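Local structure of 2-oxoglutarate-dependent dioxygenase DAO (Oryza sativa subsp. indica, 6KUN) at residues B[33-38]-B[210-215]; B[5-10]-B[21-26]. The protein probably catalyses the iron- and 2-oxoglutarate-dependent oxidation of the auxin indole-3-acetic acid to inactive 2-oxoindole-3-acetic acid, keeping auxin levels in balance. One frame throughout, in Å; residues are numbered along the deposited sequence.

Interaction 1: B[33-38]-B[210-215]; sequences CFRVSG and SFVVNV
A chi1 of 59° lodges CG of F34 between its own backbone N and carbonyl carbon, and this brings the ring alongside V213, whose CG1 stands anti to N (chi1 -178°). The two side chains run the same way, and CB of V213 sits over one face of the F34 ring, 3.8 Å from its centroid and toward the rim, a CH-pi contact. V213 CG2 also meets V36 CG1 at 3.8 Å, while V36 CG2 packs on F211 CB. The strands pair antiparallel: F34 and V213 form a hydrogen-bonded pair, with V213 N to F34 O at 2.7 Å almost straight (177°), and V36 and F211 form the next, with V36 N to F211 O at 2.8 Å. With an alanine at F34, V213 CB loses its aromatic partner and a gap is likely to open toward L24 and A27 of helix 18-30. C33, R35 and V212 occupy the other face of the sheet, where C33 SG touches V212 CG1 at 3.6 Å. There R35 NE makes a weak bond of 3.5 Å to S210 OG, near the guanidinium plane. The chemistry is thus divided: backbone bonds set the register, apolar groups fill the helix-facing side, and R35 and S210 find stronger partners in the loop carbonyls of D205 and L207. The N-terminal region is so joined to the jelly-roll core, on a strand whose N214 side chain lies about 4 Å from those of H232 and D175, the predicted iron ligands.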
# COMPACT_ATOMS: atom_id res chain seq x y z
N CYS B 33 -4.35 2.70 -23.37
CA CYS B 33 -3.99 2.49 -21.98
C CYS B 33 -4.39 3.72 -21.19
O CYS B 33 -4.23 4.85 -21.67
CB CYS B 33 -2.48 2.27 -21.77
SG CYS B 33 -1.94 1.90 -20.03
N PHE B 34 -4.96 3.52 -20.02
CA PHE B 34 -5.33 4.62 -19.14
C PHE B 34 -5.49 4.10 -17.72
O PHE B 34 -5.67 2.89 -17.49
CB PHE B 34 -6.61 5.32 -19.62
CG PHE B 34 -7.84 4.44 -19.71
CD1 PHE B 34 -8.07 3.66 -20.83
CD2 PHE B 34 -8.81 4.46 -18.71
CE1 PHE B 34 -9.20 2.88 -20.94
CE2 PHE B 34 -9.98 3.65 -18.84
CZ PHE B 34 -10.15 2.87 -19.95
N ARG B 35 -5.40 5.03 -16.77
CA ARG B 35 -5.68 4.73 -15.36
C ARG B 35 -7.15 5.04 -15.04
O ARG B 35 -7.73 5.95 -15.63
CB ARG B 35 -4.79 5.54 -14.43
CG ARG B 35 -3.31 5.44 -14.70
CD ARG B 35 -2.50 5.89 -13.47
NE ARG B 35 -1.83 4.75 -12.82
CZ ARG B 35 -0.53 4.47 -12.92
NH1 ARG B 35 0.29 5.25 -13.62
NH2 ARG B 35 -0.04 3.41 -12.29
N VAL B 36 -7.74 4.27 -14.11
CA VAL B 36 -9.09 4.59 -13.63
C VAL B 36 -9.07 4.86 -12.14
O VAL B 36 -8.56 4.05 -11.35
CB VAL B 36 -10.15 3.50 -13.92
CG1 VAL B 36 -10.50 3.48 -15.39
CG2 VAL B 36 -9.71 2.15 -13.45
N SER B 37 -9.63 6.02 -11.76
CA SER B 37 -10.03 6.31 -10.39
C SER B 37 -11.55 6.30 -10.35
O SER B 37 -12.22 6.11 -11.38
CB SER B 37 -9.50 7.67 -9.96
OG SER B 37 -10.10 8.65 -10.82
N GLY B 38 -12.09 6.57 -9.16
CA GLY B 38 -13.53 6.65 -9.01
C GLY B 38 -14.23 5.36 -9.30
O GLY B 38 -15.40 5.36 -9.71
N SER B 210 -5.44 2.86 -7.59
CA SER B 210 -5.93 3.05 -8.96
C SER B 210 -5.65 1.78 -9.75
O SER B 210 -4.80 0.96 -9.38
CB SER B 210 -5.24 4.21 -9.67
OG SER B 210 -4.03 3.78 -10.28
N PHE B 211 -6.40 1.62 -10.84
CA PHE B 211 -6.27 0.49 -11.76
C PHE B 211 -5.78 1.02 -13.10
O PHE B 211 -6.00 2.17 -13.44
CB PHE B 211 -7.63 -0.24 -11.92
CG PHE B 211 -8.13 -0.92 -10.64
CD1 PHE B 211 -7.75 -2.19 -10.32
CD2 PHE B 211 -9.05 -0.29 -9.82
CE1 PHE B 211 -8.19 -2.83 -9.16
CE2 PHE B 211 -9.52 -0.92 -8.65
CZ PHE B 211 -9.08 -2.20 -8.33
N VAL B 212 -5.09 0.17 -13.84
CA VAL B 212 -4.71 0.42 -15.23
C VAL B 212 -5.62 -0.38 -16.13
O VAL B 212 -5.86 -1.57 -15.87
CB VAL B 212 -3.23 0.04 -15.45
CG1 VAL B 212 -2.82 0.27 -16.89
CG2 VAL B 212 -2.36 0.81 -14.49
N VAL B 213 -6.11 0.24 -17.21
CA VAL B 213 -6.90 -0.43 -18.23
C VAL B 213 -6.11 -0.47 -19.53
O VAL B 213 -5.55 0.55 -19.96
CB VAL B 213 -8.26 0.26 -18.42
CG1 VAL B 213 -9.07 -0.51 -19.49
CG2 VAL B 213 -9.00 0.37 -17.08
N ASN B 214 -6.02 -1.65 -20.14
CA ASN B 214 -5.38 -1.80 -21.45
C ASN B 214 -6.37 -2.35 -22.46
O ASN B 214 -7.12 -3.31 -22.17
CB ASN B 214 -4.17 -2.80 -21.36
CG ASN B 214 -2.98 -2.20 -20.62
OD1 ASN B 214 -2.88 -1.00 -20.45
ND2 ASN B 214 -2.07 -3.07 -20.17
N VAL B 215 -6.32 -1.80 -23.67
CA VAL B 215 -7.12 -2.31 -24.79
C VAL B 215 -6.35 -3.42 -25.47
O VAL B 215 -5.16 -3.28 -25.74
CB VAL B 215 -7.42 -1.17 -25.81
CG1 VAL B 215 -8.22 -1.72 -26.99
CG2 VAL B 215 -8.14 -0.02 -25.10

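Interaction 2: B[5-10]-B[21-26]; sequences PAIDLR and TARLRD
This is a strand-to-helix contact within a beta-alpha-beta unit, in which the edge strand 6-8 is braced by helix 18-30 through one arginine and one isoleucine. R23 reaches from the helix to the carbonyl of A6, and both its terminal nitrogens donate to the one oxygen: NH1 and NH2 each lie 2.9 Å from A6 O. The oxygen is near the guanidinium plane, but both bonds are bent, at 140° and 141°, and NH2 stands above the carbonyl plane. A bend in the arginine chain at chi3 (54°) presents NH1 and NH2 to A6 O. Over one guanidinium face comes I7 CD1, 3.7 Å above the plane and offset toward the rim; the same methyl rests 3.8 Å from R23 CB and 3.6 Å from L24 N. The I7 and R23 side chains run antiparallel alongside one another, and P5 CB adds a looser touch at 3.9 Å from R23 NH2. The charge of R23 has a second partner, since E20 forms a salt bridge with NH1 and also accepts from D8 N, which should steady the guanidinium. I7 and L24 both reach F34, so the contact seats helix 18-30 against the sheet edge, beside strand 33-37 and with helix 111-138 packing on L9.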
# COMPACT_ATOMS: atom_id res chain seq x y z
N PRO B 5 -2.96 8.90 -19.25
CA PRO B 5 -4.13 9.66 -18.80
C PRO B 5 -4.84 8.93 -17.69
O PRO B 5 -4.89 7.69 -17.68
CB PRO B 5 -5.02 9.76 -20.05
CG PRO B 5 -4.22 9.26 -21.16
CD PRO B 5 -3.15 8.38 -20.61
N ALA B 6 -5.41 9.71 -16.76
CA ALA B 6 -6.22 9.20 -15.65
C ALA B 6 -7.67 9.62 -15.88
O ALA B 6 -7.94 10.79 -16.16
CB ALA B 6 -5.70 9.74 -14.31
N ILE B 7 -8.58 8.66 -15.78
CA ILE B 7 -10.00 8.85 -16.06
C ILE B 7 -10.77 8.59 -14.78
O ILE B 7 -10.61 7.53 -14.16
CB ILE B 7 -10.48 7.90 -17.19
CG1 ILE B 7 -9.72 8.15 -18.49
CG2 ILE B 7 -12.00 8.04 -17.41
CD1 ILE B 7 -9.86 9.57 -19.02
N ASP B 8 -11.63 9.52 -14.41
CA ASP B 8 -12.48 9.32 -13.24
C ASP B 8 -13.84 8.78 -13.70
O ASP B 8 -14.58 9.47 -14.41
CB ASP B 8 -12.65 10.62 -12.44
CG ASP B 8 -13.49 10.43 -11.20
OD1 ASP B 8 -14.62 9.92 -11.31
OD2 ASP B 8 -13.01 10.76 -10.10
N LEU B 9 -14.14 7.55 -13.29
CA LEU B 9 -15.28 6.82 -13.84
C LEU B 9 -16.59 7.36 -13.31
O LEU B 9 -17.62 7.26 -13.99
CB LEU B 9 -15.20 5.33 -13.48
CG LEU B 9 -14.16 4.46 -14.16
CD1 LEU B 9 -14.25 2.99 -13.68
CD2 LEU B 9 -14.37 4.54 -15.64
N ARG B 10 -16.60 7.88 -12.07
CA ARG B 10 -17.82 8.50 -11.57
C ARG B 10 -18.13 9.75 -12.39
O ARG B 10 -19.28 10.04 -12.72
CB ARG B 10 -17.68 8.82 -10.08
CG ARG B 10 -16.89 7.77 -9.29
CD ARG B 10 -16.70 8.09 -7.79
NE ARG B 10 -15.49 8.86 -7.52
CZ ARG B 10 -14.64 8.63 -6.51
NH1 ARG B 10 -14.83 7.61 -5.67
NH2 ARG B 10 -13.56 9.39 -6.38
N THR B 21 -15.47 11.76 -20.75
CA THR B 21 -15.73 10.70 -21.71
C THR B 21 -14.88 10.86 -22.97
O THR B 21 -14.38 9.88 -23.53
CB THR B 21 -17.22 10.70 -22.06
OG1 THR B 21 -17.98 10.29 -20.90
CG2 THR B 21 -17.52 9.78 -23.21
N ALA B 22 -14.72 12.09 -23.43
CA ALA B 22 -13.88 12.33 -24.58
C ALA B 22 -12.42 12.10 -24.24
O ALA B 22 -11.64 11.69 -25.10
CB ALA B 22 -14.07 13.75 -25.09
N ARG B 23 -12.01 12.38 -23.00
CA ARG B 23 -10.65 12.04 -22.60
C ARG B 23 -10.46 10.53 -22.62
O ARG B 23 -9.39 10.04 -22.99
CB ARG B 23 -10.34 12.59 -21.21
CG ARG B 23 -10.18 14.12 -21.20
CD ARG B 23 -9.61 14.62 -19.87
NE ARG B 23 -8.38 13.94 -19.53
CZ ARG B 23 -8.21 13.18 -18.46
NH1 ARG B 23 -9.19 13.01 -17.58
NH2 ARG B 23 -7.06 12.60 -18.28
N LEU B 24 -11.49 9.79 -22.20
CA LEU B 24 -11.45 8.33 -22.22
C LEU B 24 -11.24 7.83 -23.64
O LEU B 24 -10.36 7.01 -23.90
CB LEU B 24 -12.76 7.77 -21.65
CG LEU B 24 -12.96 6.25 -21.79
CD1 LEU B 24 -11.75 5.56 -21.28
CD2 LEU B 24 -14.20 5.82 -21.02
N ARG B 25 -12.05 8.33 -24.59
CA ARG B 25 -11.96 7.81 -25.96
C ARG B 25 -10.60 8.16 -26.54
O ARG B 25 -9.95 7.32 -27.20
CB ARG B 25 -13.08 8.38 -26.82
CG ARG B 25 -13.04 7.86 -28.29
CD ARG B 25 -13.70 8.85 -29.30
NE ARG B 25 -14.91 9.32 -28.69
CZ ARG B 25 -15.18 10.57 -28.36
NH1 ARG B 25 -14.34 11.58 -28.64
NH2 ARG B 25 -16.33 10.82 -27.75
N ASP B 26 -10.12 9.36 -26.25
CA ASP B 26 -8.84 9.79 -26.78
C ASP B 26 -7.70 8.94 -26.24
O ASP B 26 -6.79 8.57 -26.99
CB ASP B 26 -8.63 11.26 -26.44
CG ASP B 26 -7.47 11.84 -27.15
OD1 ASP B 26 -7.57 11.99 -28.40
OD2 ASP B 26 -6.45 12.12 -26.49

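Overall arrangement
From the N terminus, the chain runs through strand 6-8 and turns into helix 18-30, where interaction 2 closes a short loop, with ten residues between segments 5-10 and 21-26. Strand 33-37 follows at once and lies parallel beside strand 6-8, completing the beta-alpha-beta unit. Interaction 1 closes much later, when segment 210-215, 171 residues beyond segment 33-38, brings strand 211-215 to the opposite edge of strand 33-37. The two loops neither nest nor cross; they stand in series, their centres about 9 Å apart. They meet through probable backbone hydrogen bonds of R35 with P5 and I7, and where F34 packs on L24. Strand 33-37 thus links the local unit to the long-range pairing, tying the N-terminal region to the main sheet.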